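PDB 4G9Y: PcaV transcriptional regulator from Streptomyces coelicolor, which probably acts as a DNA-binding transcription factor of the MarR family and binds the aromatic ligand 3,4-dihydroxybenzoate. Local coordinates for residues A[25-30]-A[117-122]; A[44-49]-A[60-65]; A[71-76]-A[82-87]. All blocks are in the same frame, centred on the assembly; numbering follows the deposited sequence.

Contact 1 (A[25-30]-A[117-122]); sequences YLLWNT and NQVFLA
Leu27, on helix 13-31, meets Val119 and Phe120 near the C-terminal end of helix 100-121, and a single methyl, CD1, makes the approach to both. Leu27 supplies 58 Å² of the 103 Å² buried between the segments, and its side chain also lies on Met116, just before the second of them. Ahead of the two touching residues, Asn117 uses its OD1 to accept a hydrogen bond from His24 NE2, one turn before Leu27 in the first helix, and packs on Pro13 of the second subunit. Val119 is the more distant partner: its CG1 lies 4.4 Å from Leu27 CD1, and its side chain also rests on Met31. Phe120 comes closer, with its CA 3.9 Å from Leu27 CD1. The same methyl stands 4.0 Å from Phe120 CD1, at the edge of the ring and near its plane rather than over a face. CG of Phe120 lies anti to the backbone N (chi1 -174°), which carries the ring toward helix 13-31. There the side chain touches Leu20, and the ring stands edge-to-face with that of His24. Leu121, next in sequence, turns to helix 126-144 and packs on Phe132 and Phe133. The cluster continues across the dimer interface, where Leu27 packs on Ala143 and Phe120 on Val139, both of the second subunit. Helix 13-31 lying on helix 100-121, with residues of the second subunit closing over both, belongs to the dimerisation region of a MarR-family protein, here beside His24, which binds 3,4-dihydroxybenzoate.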
ATOM      1  N   TYR A  25      -6.176   3.474  -5.618  1.00 16.92           N
ATOM      2  CA  TYR A  25      -6.840   4.059  -4.449  1.00 20.52           C
ATOM      3  C   TYR A  25      -7.421   5.428  -4.795  1.00 22.47           C
ATOM      4  O   TYR A  25      -8.537   5.762  -4.387  1.00 22.77           O
ATOM      5  CB  TYR A  25      -5.842   4.173  -3.284  1.00 18.56           C
ATOM      6  CG  TYR A  25      -6.391   4.813  -2.027  1.00 28.25           C
ATOM      7  CD1 TYR A  25      -6.178   6.158  -1.757  1.00 32.71           C
ATOM      8  CD2 TYR A  25      -7.110   4.060  -1.099  1.00 32.52           C
ATOM      9  CE1 TYR A  25      -6.675   6.741  -0.597  1.00 36.91           C
ATOM     10  CE2 TYR A  25      -7.606   4.629   0.055  1.00 34.85           C
ATOM     11  CZ  TYR A  25      -7.390   5.969   0.302  1.00 38.54           C
ATOM     12  OH  TYR A  25      -7.884   6.534   1.453  1.00 40.71           O
ATOM     13  N   LEU A  26      -6.672   6.212  -5.561  1.00 24.54           N
ATOM     14  CA  LEU A  26      -7.161   7.514  -6.026  1.00 21.35           C
ATOM     15  C   LEU A  26      -8.424   7.366  -6.877  1.00 25.75           C
ATOM     16  O   LEU A  26      -9.388   8.108  -6.701  1.00 25.92           O
ATOM     17  CB  LEU A  26      -6.069   8.260  -6.809  1.00 19.99           C
ATOM     18  CG  LEU A  26      -6.501   9.545  -7.525  1.00 33.67           C
ATOM     19  CD1 LEU A  26      -6.817  10.643  -6.526  1.00 40.87           C
ATOM     20  CD2 LEU A  26      -5.448  10.007  -8.532  1.00 34.04           C
ATOM     21  N   LEU A  27      -8.435   6.401  -7.791  1.00 22.60           N
ATOM     22  CA  LEU A  27      -9.604   6.221  -8.651  1.00 21.83           C
ATOM     23  C   LEU A  27     -10.807   5.692  -7.880  1.00 24.60           C
ATOM     24  O   LEU A  27     -11.946   6.025  -8.196  1.00 26.50           O
ATOM     25  CB  LEU A  27      -9.296   5.292  -9.825  1.00 24.14           C
ATOM     26  CG  LEU A  27      -8.634   5.908 -11.060  1.00 31.31           C
ATOM     27  CD1 LEU A  27      -8.835   4.971 -12.237  1.00 29.62           C
ATOM     28  CD2 LEU A  27      -9.201   7.292 -11.376  1.00 26.27           C
ATOM     29  N   TRP A  28     -10.560   4.864  -6.871  1.00 20.91           N
ATOM     30  CA  TRP A  28     -11.657   4.425  -6.012  1.00 21.93           C
ATOM     31  C   TRP A  28     -12.332   5.633  -5.390  1.00 26.07           C
ATOM     32  O   TRP A  28     -13.560   5.742  -5.364  1.00 25.44           O
ATOM     33  CB  TRP A  28     -11.181   3.487  -4.903  1.00 21.93           C
ATOM     34  CG  TRP A  28     -12.329   3.026  -3.980  1.00 22.18           C
ATOM     35  CD1 TRP A  28     -12.903   3.727  -2.945  1.00 27.03           C
ATOM     36  CD2 TRP A  28     -13.018   1.769  -4.041  1.00 20.56           C
ATOM     37  NE1 TRP A  28     -13.904   2.974  -2.360  1.00 25.63           N
ATOM     38  CE2 TRP A  28     -13.991   1.771  -3.017  1.00 23.70           C
ATOM     39  CE3 TRP A  28     -12.887   0.628  -4.855  1.00 19.50           C
ATOM     40  CZ2 TRP A  28     -14.838   0.691  -2.797  1.00 19.10           C
ATOM     41  CZ3 TRP A  28     -13.734  -0.442  -4.631  1.00 17.43           C
ATOM     42  CH2 TRP A  28     -14.696  -0.404  -3.612  1.00 17.05           C
ATOM     43  N   ASN A  29     -11.523   6.548  -4.884  1.00 26.05           N
ATOM     44  CA  ASN A  29     -12.061   7.703  -4.199  1.00 25.35           C
ATOM     45  C   ASN A  29     -12.743   8.700  -5.137  1.00 31.56           C
ATOM     46  O   ASN A  29     -13.712   9.351  -4.756  1.00 39.14           O
ATOM     47  CB  ASN A  29     -10.994   8.363  -3.308  1.00 28.76           C
ATOM     48  CG  ASN A  29     -10.790   7.600  -2.013  1.00 38.84           C
ATOM     49  OD1 ASN A  29     -11.515   7.808  -1.043  1.00 46.46           O
ATOM     50  ND2 ASN A  29      -9.844   6.667  -2.009  1.00 35.71           N
ATOM     51  N   THR A  30     -12.278   8.796  -6.373  1.00 31.53           N
ATOM     52  CA  THR A  30     -12.889   9.757  -7.284  1.00 35.60           C
ATOM     53  C   THR A  30     -14.030   9.150  -8.113  1.00 32.58           C
ATOM     54  O   THR A  30     -14.935   9.854  -8.519  1.00 28.42           O
ATOM     55  CB  THR A  30     -11.855  10.409  -8.215  1.00 35.30           C
ATOM     56  OG1 THR A  30     -11.237   9.399  -8.998  1.00 31.41           O
ATOM     57  CG2 THR A  30     -10.772  11.141  -7.417  1.00 40.87           C
ATOM     58  N   ASN A 117     -12.726   0.097 -12.661  1.00 16.02           N
ATOM     59  CA  ASN A 117     -11.666  -0.824 -13.057  1.00 17.90           C
ATOM     60  C   ASN A 117     -11.439  -0.892 -14.569  1.00 22.27           C
ATOM     61  O   ASN A 117     -10.321  -1.101 -15.021  1.00 20.41           O
ATOM     62  CB  ASN A 117     -11.910  -2.218 -12.481  1.00 18.86           C
ATOM     63  CG  ASN A 117     -11.565  -2.286 -11.021  1.00 22.61           C
ATOM     64  OD1 ASN A 117     -10.525  -1.766 -10.590  1.00 24.87           O
ATOM     65  ND2 ASN A 117     -12.445  -2.884 -10.237  1.00 20.70           N
ATOM     66  N   GLN A 118     -12.495  -0.708 -15.345  1.00 25.95           N
ATOM     67  CA  GLN A 118     -12.355  -0.615 -16.795  1.00 25.95           C
ATOM     68  C   GLN A 118     -11.583   0.657 -17.174  1.00 26.38           C
ATOM     69  O   GLN A 118     -10.698   0.627 -18.022  1.00 23.23           O
ATOM     70  CB  GLN A 118     -13.737  -0.649 -17.460  1.00 30.12           C
ATOM     71  CG  GLN A 118     -13.816   0.117 -18.768  1.00 52.31           C
ATOM     72  CD  GLN A 118     -15.113  -0.140 -19.511  1.00 71.38           C
ATOM     73  OE1 GLN A 118     -15.999  -0.838 -19.014  1.00 73.05           O
ATOM     74  NE2 GLN A 118     -15.229   0.420 -20.711  1.00 80.01           N
ATOM     75  N   VAL A 119     -11.908   1.774 -16.530  1.00 15.69           N
ATOM     76  CA  VAL A 119     -11.154   3.012 -16.735  1.00 27.21           C
ATOM     77  C   VAL A 119      -9.680   2.911 -16.281  1.00 26.57           C
ATOM     78  O   VAL A 119      -8.773   3.409 -16.947  1.00 24.83           O
ATOM     79  CB  VAL A 119     -11.882   4.211 -16.069  1.00 23.84           C
ATOM     80  CG1 VAL A 119     -10.993   5.450 -16.014  1.00 27.91           C
ATOM     81  CG2 VAL A 119     -13.183   4.507 -16.801  1.00 27.42           C
ATOM     82  N   PHE A 120      -9.440   2.258 -15.151  1.00 18.95           N
ATOM     83  CA  PHE A 120      -8.078   2.010 -14.664  1.00 17.82           C
ATOM     84  C   PHE A 120      -7.168   1.302 -15.691  1.00 19.77           C
ATOM     85  O   PHE A 120      -5.987   1.655 -15.854  1.00 17.05           O
ATOM     86  CB  PHE A 120      -8.160   1.181 -13.371  1.00 17.98           C
ATOM     87  CG  PHE A 120      -6.842   0.975 -12.669  1.00 16.68           C
ATOM     88  CD1 PHE A 120      -6.165   2.043 -12.106  1.00 18.70           C
ATOM     89  CD2 PHE A 120      -6.313  -0.298 -12.527  1.00 13.24           C
ATOM     90  CE1 PHE A 120      -4.967   1.849 -11.421  1.00 16.19           C
ATOM     91  CE2 PHE A 120      -5.101  -0.509 -11.851  1.00 21.13           C
ATOM     92  CZ  PHE A 120      -4.431   0.567 -11.291  1.00 20.84           C
ATOM     93  N   LEU A 121      -7.715   0.294 -16.365  1.00 15.35           N
ATOM     94  CA  LEU A 121      -6.973  -0.495 -17.346  1.00 16.39           C
ATOM     95  C   LEU A 121      -7.061   0.080 -18.766  1.00 18.19           C
ATOM     96  O   LEU A 121      -6.380  -0.389 -19.672  1.00 19.33           O
ATOM     97  CB  LEU A 121      -7.495  -1.933 -17.353  1.00 17.42           C
ATOM     98  CG  LEU A 121      -7.229  -2.702 -16.048  1.00 28.53           C
ATOM     99  CD1 LEU A 121      -7.736  -4.125 -16.133  1.00 33.74           C
ATOM    100  CD2 LEU A 121      -5.759  -2.682 -15.739  1.00 21.86           C
ATOM    101  N   ALA A 122      -7.890   1.100 -18.949  1.00 24.39           N
ATOM    102  CA  ALA A 122      -8.172   1.641 -20.290  1.00 31.46           C
ATOM    103  C   ALA A 122      -7.015   2.206 -21.160  1.00 22.89           C
ATOM    104  O   ALA A 122      -7.156   2.242 -22.374  1.00 25.23           O
ATOM    105  CB  ALA A 122      -9.300   2.645 -20.226  1.00 31.28           C
TER

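Contact 2 (A[44-49]-A[60-65]); sequences LNALVA and ERVGLD
Ala46 fills the closest part of the interface between helices 38-49 and 55-62, its CB directed at the last turn of the second helix. There it meets two neighbours in sequence: Arg61 through CB, 4.3 Å from Ala46 CB, and Val62 through CG1, also 4.3 Å from that methyl. With only a methyl on Ala46, the backbones come near: its CA is 6.9 Å from the CA of Arg61. The touch is apolar and modest in extent, burying 74 Å² in all. Deeper in the protein, Leu47 on the first helix packs on Leu96 and Leu98 of the strand 94-98, and on Leu53. These helices belong to the winged helix-turn-helix domain: helix 55-62 is the first helix of the helix-turn-helix itself, and residues 63-65 form the turn before helix 66-78, which corresponds to the recognition helix of the family. Gly63, with a positive phi of 69°, forms a Schellman motif after helix 55-62, and Asp65 then takes the N-cap position, its OD1 accepting from Thr68 N. The outer side of the contact is looser and opens to solvent. Beyond CB, Arg61 bends at both of its first two torsions (chi1 -70°, chi2 -85°), and the folded chain brings NE into a salt bridge with OE2 of Glu50, the residue directly after helix 38-49, while its side chain also touches Leu53.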
ATOM      1  N   LEU A  44     -19.892  -5.683   2.618  1.00 21.04           N
ATOM      2  CA  LEU A  44     -21.233  -5.699   2.030  1.00 22.46           C
ATOM      3  C   LEU A  44     -21.322  -6.818   0.997  1.00 18.23           C
ATOM      4  O   LEU A  44     -22.305  -7.559   0.930  1.00 22.02           O
ATOM      5  CB  LEU A  44     -21.551  -4.366   1.347  1.00 18.04           C
ATOM      6  CG  LEU A  44     -21.514  -3.094   2.186  1.00 22.21           C
ATOM      7  CD1 LEU A  44     -21.598  -1.874   1.259  1.00 21.95           C
ATOM      8  CD2 LEU A  44     -22.651  -3.099   3.201  1.00 17.43           C
ATOM      9  N   ASN A  45     -20.290  -6.920   0.179  1.00 19.50           N
ATOM     10  CA  ASN A  45     -20.258  -7.935  -0.860  1.00 19.29           C
ATOM     11  C   ASN A  45     -20.327  -9.359  -0.320  1.00 22.76           C
ATOM     12  O   ASN A  45     -21.084 -10.196  -0.832  1.00 23.06           O
ATOM     13  CB  ASN A  45     -19.020  -7.758  -1.737  1.00 19.74           C
ATOM     14  CG  ASN A  45     -19.024  -8.694  -2.928  1.00 28.12           C
ATOM     15  OD1 ASN A  45     -18.217  -9.624  -3.009  1.00 34.84           O
ATOM     16  ND2 ASN A  45     -19.958  -8.475  -3.840  1.00 21.24           N
ATOM     17  N   ALA A  46     -19.540  -9.636   0.714  1.00 21.36           N
ATOM     18  CA  ALA A  46     -19.570 -10.946   1.357  1.00 24.25           C
ATOM     19  C   ALA A  46     -20.962 -11.268   1.924  1.00 23.89           C
ATOM     20  O   ALA A  46     -21.413 -12.420   1.905  1.00 21.95           O
ATOM     21  CB  ALA A  46     -18.519 -11.011   2.465  1.00 22.76           C
ATOM     22  N   LEU A  47     -21.649 -10.248   2.427  1.00 17.62           N
ATOM     23  CA  LEU A  47     -22.939 -10.469   3.084  1.00 20.78           C
ATOM     24  C   LEU A  47     -24.113 -10.582   2.099  1.00 24.10           C
ATOM     25  O   LEU A  47     -25.170 -11.104   2.446  1.00 24.35           O
ATOM     26  CB  LEU A  47     -23.202  -9.371   4.120  1.00 21.89           C
ATOM     27  CG  LEU A  47     -22.306  -9.430   5.364  1.00 23.30           C
ATOM     28  CD1 LEU A  47     -22.549  -8.205   6.239  1.00 22.86           C
ATOM     29  CD2 LEU A  47     -22.562 -10.726   6.148  1.00 29.25           C
ATOM     30  N   VAL A  48     -23.937 -10.065   0.887  1.00 21.52           N
ATOM     31  CA  VAL A  48     -24.896 -10.329  -0.185  1.00 26.81           C
ATOM     32  C   VAL A  48     -24.845 -11.810  -0.573  1.00 29.83           C
ATOM     33  O   VAL A  48     -25.875 -12.465  -0.771  1.00 25.09           O
ATOM     34  CB  VAL A  48     -24.592  -9.473  -1.436  1.00 27.62           C
ATOM     35  CG1 VAL A  48     -25.464  -9.912  -2.595  1.00 34.28           C
ATOM     36  CG2 VAL A  48     -24.819  -7.997  -1.144  1.00 25.03           C
ATOM     37  N   ALA A  49     -23.632 -12.343  -0.670  1.00 27.76           N
ATOM     38  CA  ALA A  49     -23.454 -13.747  -1.010  1.00 29.91           C
ATOM     39  C   ALA A  49     -23.897 -14.682   0.114  1.00 30.56           C
ATOM     40  O   ALA A  49     -24.425 -15.762  -0.149  1.00 31.89           O
ATOM     41  CB  ALA A  49     -21.997 -14.022  -1.412  1.00 28.86           C
ATOM     42  N   GLU A  60     -12.861 -13.231   7.993  1.00 35.31           N
ATOM     43  CA  GLU A  60     -12.083 -14.219   7.254  1.00 39.94           C
ATOM     44  C   GLU A  60     -12.291 -14.117   5.745  1.00 34.92           C
ATOM     45  O   GLU A  60     -11.330 -14.212   4.999  1.00 32.60           O
ATOM     46  CB  GLU A  60     -12.383 -15.635   7.745  1.00 34.67           C
ATOM     47  CG  GLU A  60     -11.789 -15.948   9.098  1.00 43.66           C
ATOM     48  CD  GLU A  60     -12.237 -17.297   9.640  1.00 54.62           C
ATOM     49  OE1 GLU A  60     -13.066 -17.979   8.990  1.00 52.19           O
ATOM     50  OE2 GLU A  60     -11.759 -17.672  10.728  1.00 63.64           O
ATOM     51  N   ARG A  61     -13.534 -13.926   5.294  1.00 27.82           N
ATOM     52  CA  ARG A  61     -13.810 -13.833   3.850  1.00 27.26           C
ATOM     53  C   ARG A  61     -13.070 -12.686   3.211  1.00 26.49           C
ATOM     54  O   ARG A  61     -12.632 -12.786   2.070  1.00 25.70           O
ATOM     55  CB  ARG A  61     -15.293 -13.567   3.574  1.00 27.09           C
ATOM     56  CG  ARG A  61     -16.204 -14.701   3.867  1.00 24.78           C
ATOM     57  CD  ARG A  61     -16.318 -15.689   2.694  1.00 24.01           C
ATOM     58  NE  ARG A  61     -17.293 -16.686   3.107  1.00 23.47           N
ATOM     59  CZ  ARG A  61     -17.005 -17.713   3.893  1.00 29.43           C
ATOM     60  NH1 ARG A  61     -15.751 -17.928   4.285  1.00 24.45           N
ATOM     61  NH2 ARG A  61     -17.966 -18.545   4.253  1.00 35.61           N
ATOM     62  N   VAL A  62     -12.993 -11.568   3.925  1.00 24.49           N
ATOM     63  CA  VAL A  62     -12.403 -10.369   3.339  1.00 27.34           C
ATOM     64  C   VAL A  62     -10.938 -10.172   3.752  1.00 35.94           C
ATOM     65  O   VAL A  62     -10.298  -9.218   3.329  1.00 35.53           O
ATOM     66  CB  VAL A  62     -13.251  -9.105   3.636  1.00 31.02           C
ATOM     67  CG1 VAL A  62     -14.656  -9.280   3.078  1.00 33.18           C
ATOM     68  CG2 VAL A  62     -13.325  -8.831   5.126  1.00 26.17           C
ATOM     69  N   GLY A  63     -10.417 -11.084   4.570  1.00 35.07           N
ATOM     70  CA  GLY A  63      -9.036 -11.012   5.008  1.00 35.69           C
ATOM     71  C   GLY A  63      -8.708  -9.860   5.948  1.00 39.48           C
ATOM     72  O   GLY A  63      -7.673  -9.215   5.789  1.00 48.34           O
ATOM     73  N   LEU A  64      -9.567  -9.604   6.931  1.00 35.29           N
ATOM     74  CA  LEU A  64      -9.317  -8.547   7.922  1.00 32.25           C
ATOM     75  C   LEU A  64      -9.187  -9.128   9.315  1.00 37.59           C
ATOM     76  O   LEU A  64      -9.863 -10.100   9.651  1.00 43.79           O
ATOM     77  CB  LEU A  64     -10.454  -7.527   7.940  1.00 33.98           C
ATOM     78  CG  LEU A  64     -10.821  -6.773   6.668  1.00 39.42           C
ATOM     79  CD1 LEU A  64     -12.063  -5.891   6.916  1.00 42.19           C
ATOM     80  CD2 LEU A  64      -9.652  -5.944   6.179  1.00 31.55           C
ATOM     81  N   ASP A  65      -8.342  -8.515  10.140  1.00 42.61           N
ATOM     82  CA  ASP A  65      -8.184  -8.965  11.520  1.00 48.10           C
ATOM     83  C   ASP A  65      -9.412  -8.607  12.351  1.00 46.10           C
ATOM     84  O   ASP A  65     -10.242  -7.803  11.923  1.00 41.18           O
ATOM     85  CB  ASP A  65      -6.903  -8.402  12.150  1.00 58.14           C
ATOM     86  CG  ASP A  65      -6.842  -6.881  12.119  1.00 67.55           C
ATOM     87  OD1 ASP A  65      -7.826  -6.219  12.509  1.00 67.39           O
ATOM     88  OD2 ASP A  65      -5.795  -6.342  11.704  1.00 75.96           O
TER

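Contact 3 (A[71-76]-A[82-87]); sequences EVVSRL and LDKVRD
Leu82, at the start of strand 82-86, makes the largest share of the contact by setting one methyl against each of two residues a turn apart on helix 66-78. Its CD1 lies 4.0 Å from Val73 CG1, and the two side chains cross at about a right angle; the same methyl also reaches Val73 O at 3.8 Å. On the Leu76 side, Leu82 CG is 3.8 Å from Leu76 CB, and Leu82 CD2 stands 4.0 Å from Leu76 CD1. With CG between the backbone N and the carbonyl carbon (chi1 69°), the two methyls of Leu82 divide between Val73 and Leu76. Further along the strand, Lys84 extends its chain across Val73, bringing CD to 4.1 Å from Val73 CG1, and its NZ is hydrogen-bonded to Gln55 OE1. The segment axes pass 8.3 Å apart, with 117° between their directions. This is the joint between recognition helix and wing in a winged helix-turn-helix domain: strand 82-86 turns back into the antiparallel strand 94-98, and the two strands and the loop that joins them form the wing. In the next shell, the partner strand fixes the first by backbone hydrogen bonds pairing Asp83 with Arg97 and Val85 with Leu95, while its Leu96 packs on both Val73 and Lys84. Behind the helix, Val43 of helix 38-49 supports Val72 and Leu76.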
ATOM      1  N   GLU A  71     -14.255  -2.619  13.492  1.00 35.90           N
ATOM      2  CA  GLU A  71     -14.380  -1.221  13.112  1.00 33.71           C
ATOM      3  C   GLU A  71     -15.246  -1.040  11.854  1.00 31.88           C
ATOM      4  O   GLU A  71     -16.110  -0.165  11.805  1.00 30.09           O
ATOM      5  CB  GLU A  71     -12.991  -0.611  12.914  1.00 43.85           C
ATOM      6  CG  GLU A  71     -12.980   0.712  12.172  1.00 52.76           C
ATOM      7  CD  GLU A  71     -11.641   0.989  11.510  0.50 64.98           C
ATOM      8  OE1 GLU A  71     -10.599   0.579  12.067  0.50 66.51           O
ATOM      9  OE2 GLU A  71     -11.633   1.603  10.423  0.50 71.84           O
ATOM     10  N   VAL A  72     -15.013  -1.863  10.838  1.00 29.02           N
ATOM     11  CA  VAL A  72     -15.807  -1.799   9.608  1.00 27.43           C
ATOM     12  C   VAL A  72     -17.303  -2.047   9.888  1.00 25.83           C
ATOM     13  O   VAL A  72     -18.175  -1.290   9.449  1.00 29.59           O
ATOM     14  CB  VAL A  72     -15.289  -2.809   8.562  1.00 30.43           C
ATOM     15  CG1 VAL A  72     -16.292  -2.978   7.428  1.00 28.77           C
ATOM     16  CG2 VAL A  72     -13.925  -2.371   8.026  1.00 25.80           C
ATOM     17  N   VAL A  73     -17.589  -3.092  10.653  1.00 23.78           N
ATOM     18  CA  VAL A  73     -18.963  -3.445  10.985  1.00 25.25           C
ATOM     19  C   VAL A  73     -19.658  -2.343  11.777  1.00 29.42           C
ATOM     20  O   VAL A  73     -20.817  -2.024  11.512  1.00 28.95           O
ATOM     21  CB  VAL A  73     -19.016  -4.780  11.746  1.00 25.85           C
ATOM     22  CG1 VAL A  73     -20.340  -4.943  12.474  1.00 34.79           C
ATOM     23  CG2 VAL A  73     -18.753  -5.933  10.783  1.00 28.67           C
ATOM     24  N   SER A  74     -18.949  -1.742  12.731  1.00 28.29           N
ATOM     25  CA  SER A  74     -19.516  -0.632  13.501  1.00 30.04           C
ATOM     26  C   SER A  74     -19.893   0.542  12.596  1.00 29.12           C
ATOM     27  O   SER A  74     -20.967   1.152  12.741  1.00 27.22           O
ATOM     28  CB  SER A  74     -18.537  -0.171  14.585  1.00 35.95           C
ATOM     29  OG  SER A  74     -18.975   1.039  15.179  1.00 44.92           O
ATOM     30  N   ARG A  75     -19.011   0.858  11.653  1.00 27.25           N
ATOM     31  CA  ARG A  75     -19.261   1.966  10.744  1.00 29.45           C
ATOM     32  C   ARG A  75     -20.427   1.695   9.798  1.00 24.96           C
ATOM     33  O   ARG A  75     -21.285   2.539   9.634  1.00 24.13           O
ATOM     34  CB  ARG A  75     -17.994   2.334   9.966  1.00 35.38           C
ATOM     35  CG  ARG A  75     -16.962   2.995  10.857  1.00 57.60           C
ATOM     36  CD  ARG A  75     -15.714   3.416  10.115  1.00 70.81           C
ATOM     37  NE  ARG A  75     -14.684   3.848  11.059  1.00 84.56           N
ATOM     38  CZ  ARG A  75     -13.420   4.098  10.731  1.00 93.92           C
ATOM     39  NH1 ARG A  75     -13.016   3.962   9.474  1.00 94.88           N
ATOM     40  NH2 ARG A  75     -12.559   4.483  11.664  1.00 97.63           N
ATOM     41  N   LEU A  76     -20.462   0.511   9.195  1.00 18.77           N
ATOM     42  CA  LEU A  76     -21.570   0.145   8.311  1.00 22.00           C
ATOM     43  C   LEU A  76     -22.888   0.105   9.089  1.00 25.04           C
ATOM     44  O   LEU A  76     -23.946   0.466   8.568  1.00 22.89           O
ATOM     45  CB  LEU A  76     -21.288  -1.197   7.624  1.00 16.20           C
ATOM     46  CG  LEU A  76     -20.072  -1.191   6.688  1.00 21.43           C
ATOM     47  CD1 LEU A  76     -19.770  -2.590   6.145  1.00 18.90           C
ATOM     48  CD2 LEU A  76     -20.277  -0.229   5.543  1.00 22.79           C
ATOM     49  N   LEU A  82     -26.022  -2.263   7.654  1.00 20.59           N
ATOM     50  CA  LEU A  82     -26.087  -3.638   8.136  1.00 24.24           C
ATOM     51  C   LEU A  82     -26.613  -3.717   9.552  1.00 24.01           C
ATOM     52  O   LEU A  82     -26.536  -2.745  10.308  1.00 24.88           O
ATOM     53  CB  LEU A  82     -24.734  -4.369   7.992  1.00 29.67           C
ATOM     54  CG  LEU A  82     -23.463  -4.079   8.792  1.00 28.27           C
ATOM     55  CD1 LEU A  82     -23.585  -4.397  10.276  1.00 33.93           C
ATOM     56  CD2 LEU A  82     -22.310  -4.893   8.198  1.00 28.30           C
ATOM     57  N   ASP A  83     -27.159  -4.878   9.896  1.00 20.73           N
ATOM     58  CA  ASP A  83     -27.626  -5.157  11.248  1.00 21.89           C
ATOM     59  C   ASP A  83     -26.826  -6.309  11.846  1.00 30.10           C
ATOM     60  O   ASP A  83     -26.315  -7.168  11.130  1.00 28.58           O
ATOM     61  CB  ASP A  83     -29.113  -5.509  11.257  1.00 23.56           C
ATOM     62  CG  ASP A  83     -30.008  -4.289  11.015  1.00 33.35           C
ATOM     63  OD1 ASP A  83     -29.593  -3.156  11.366  1.00 30.21           O
ATOM     64  OD2 ASP A  83     -31.118  -4.457  10.464  1.00 31.85           O
ATOM     65  N   LYS A  84     -26.738  -6.321  13.165  1.00 29.61           N
ATOM     66  CA  LYS A  84     -25.919  -7.283  13.882  1.00 31.27           C
ATOM     67  C   LYS A  84     -26.803  -7.896  14.949  1.00 38.83           C
ATOM     68  O   LYS A  84     -27.446  -7.179  15.712  1.00 42.71           O
ATOM     69  CB  LYS A  84     -24.723  -6.558  14.502  1.00 35.47           C
ATOM     70  CG  LYS A  84     -23.783  -7.396  15.355  1.00 42.22           C
ATOM     71  CD  LYS A  84     -22.493  -6.609  15.601  1.00 44.98           C
ATOM     72  CE  LYS A  84     -21.510  -7.348  16.492  1.00 52.23           C
ATOM     73  NZ  LYS A  84     -20.196  -6.641  16.556  1.00 53.84           N
ATOM     74  N   VAL A  85     -26.867  -9.221  14.974  1.00 40.12           N
ATOM     75  CA  VAL A  85     -27.689  -9.938  15.946  1.00 46.75           C
ATOM     76  C   VAL A  85     -26.824 -10.949  16.692  1.00 50.23           C
ATOM     77  O   VAL A  85     -26.049 -11.667  16.082  1.00 40.41           O
ATOM     78  CB  VAL A  85     -28.841 -10.695  15.242  1.00 49.49           C
ATOM     79  CG1 VAL A  85     -29.480 -11.698  16.174  1.00 58.28           C
ATOM     80  CG2 VAL A  85     -29.875  -9.726  14.712  1.00 52.64           C
ATOM     81  N   ARG A  86     -26.941 -10.996  18.011  1.00 59.36           N
ATOM     82  CA  ARG A  86     -26.268 -12.030  18.782  1.00 61.82           C
ATOM     83  C   ARG A  86     -26.853 -13.384  18.383  1.00 57.08           C
ATOM     84  O   ARG A  86     -28.071 -13.540  18.314  1.00 58.57           O
ATOM     85  CB  ARG A  86     -26.462 -11.774  20.272  1.00 71.29           C
ATOM     86  CG  ARG A  86     -25.781 -12.766  21.180  1.00 82.97           C
ATOM     87  CD  ARG A  86     -25.999 -12.366  22.627  1.00 98.41           C
ATOM     88  NE  ARG A  86     -25.750 -13.465  23.555  1.00111.24           N
ATOM     89  CZ  ARG A  86     -26.650 -14.390  23.873  1.00116.74           C
ATOM     90  NH1 ARG A  86     -27.858 -14.354  23.324  1.00116.83           N
ATOM     91  NH2 ARG A  86     -26.343 -15.354  24.732  1.00119.15           N
ATOM     92  N   ASP A  87     -25.986 -14.347  18.088  1.00 57.90           N
ATOM     93  CA  ASP A  87     -26.426 -15.673  17.648  1.00 72.30           C
ATOM     94  C   ASP A  87     -27.246 -16.354  18.745  1.00 86.25           C
ATOM     95  O   ASP A  87     -26.767 -16.515  19.871  1.00 84.16           O
ATOM     96  CB  ASP A  87     -25.209 -16.525  17.264  1.00 73.29           C
ATOM     97  CG  ASP A  87     -25.579 -17.841  16.573  1.00 79.14           C
ATOM     98  OD1 ASP A  87     -26.754 -18.263  16.615  1.00 81.57           O
ATOM     99  OD2 ASP A  87     -24.668 -18.469  15.988  1.00 76.66           O
TER

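How the contacts relate
From the N terminus, helix 13-31 enters contact 1 first, but that loop closes only at residues 117-122, so contacts 2 and 3 are both nested within it. Inside, helices 38-49 and 55-62 close contact 2 before helix 66-78 and strand 82-86 close contact 3; these two stand in series and do not cross. They belong to one winged helix-turn-helix core, with centres 12 Å apart, and join directly through Leu47 CD1 and Leu82 CD2 at 3.9 Å. Contact 1 lies in the dimerisation region, its centre 28 Å from that of contact 3, and helix 100-121 leads from the wing back to it.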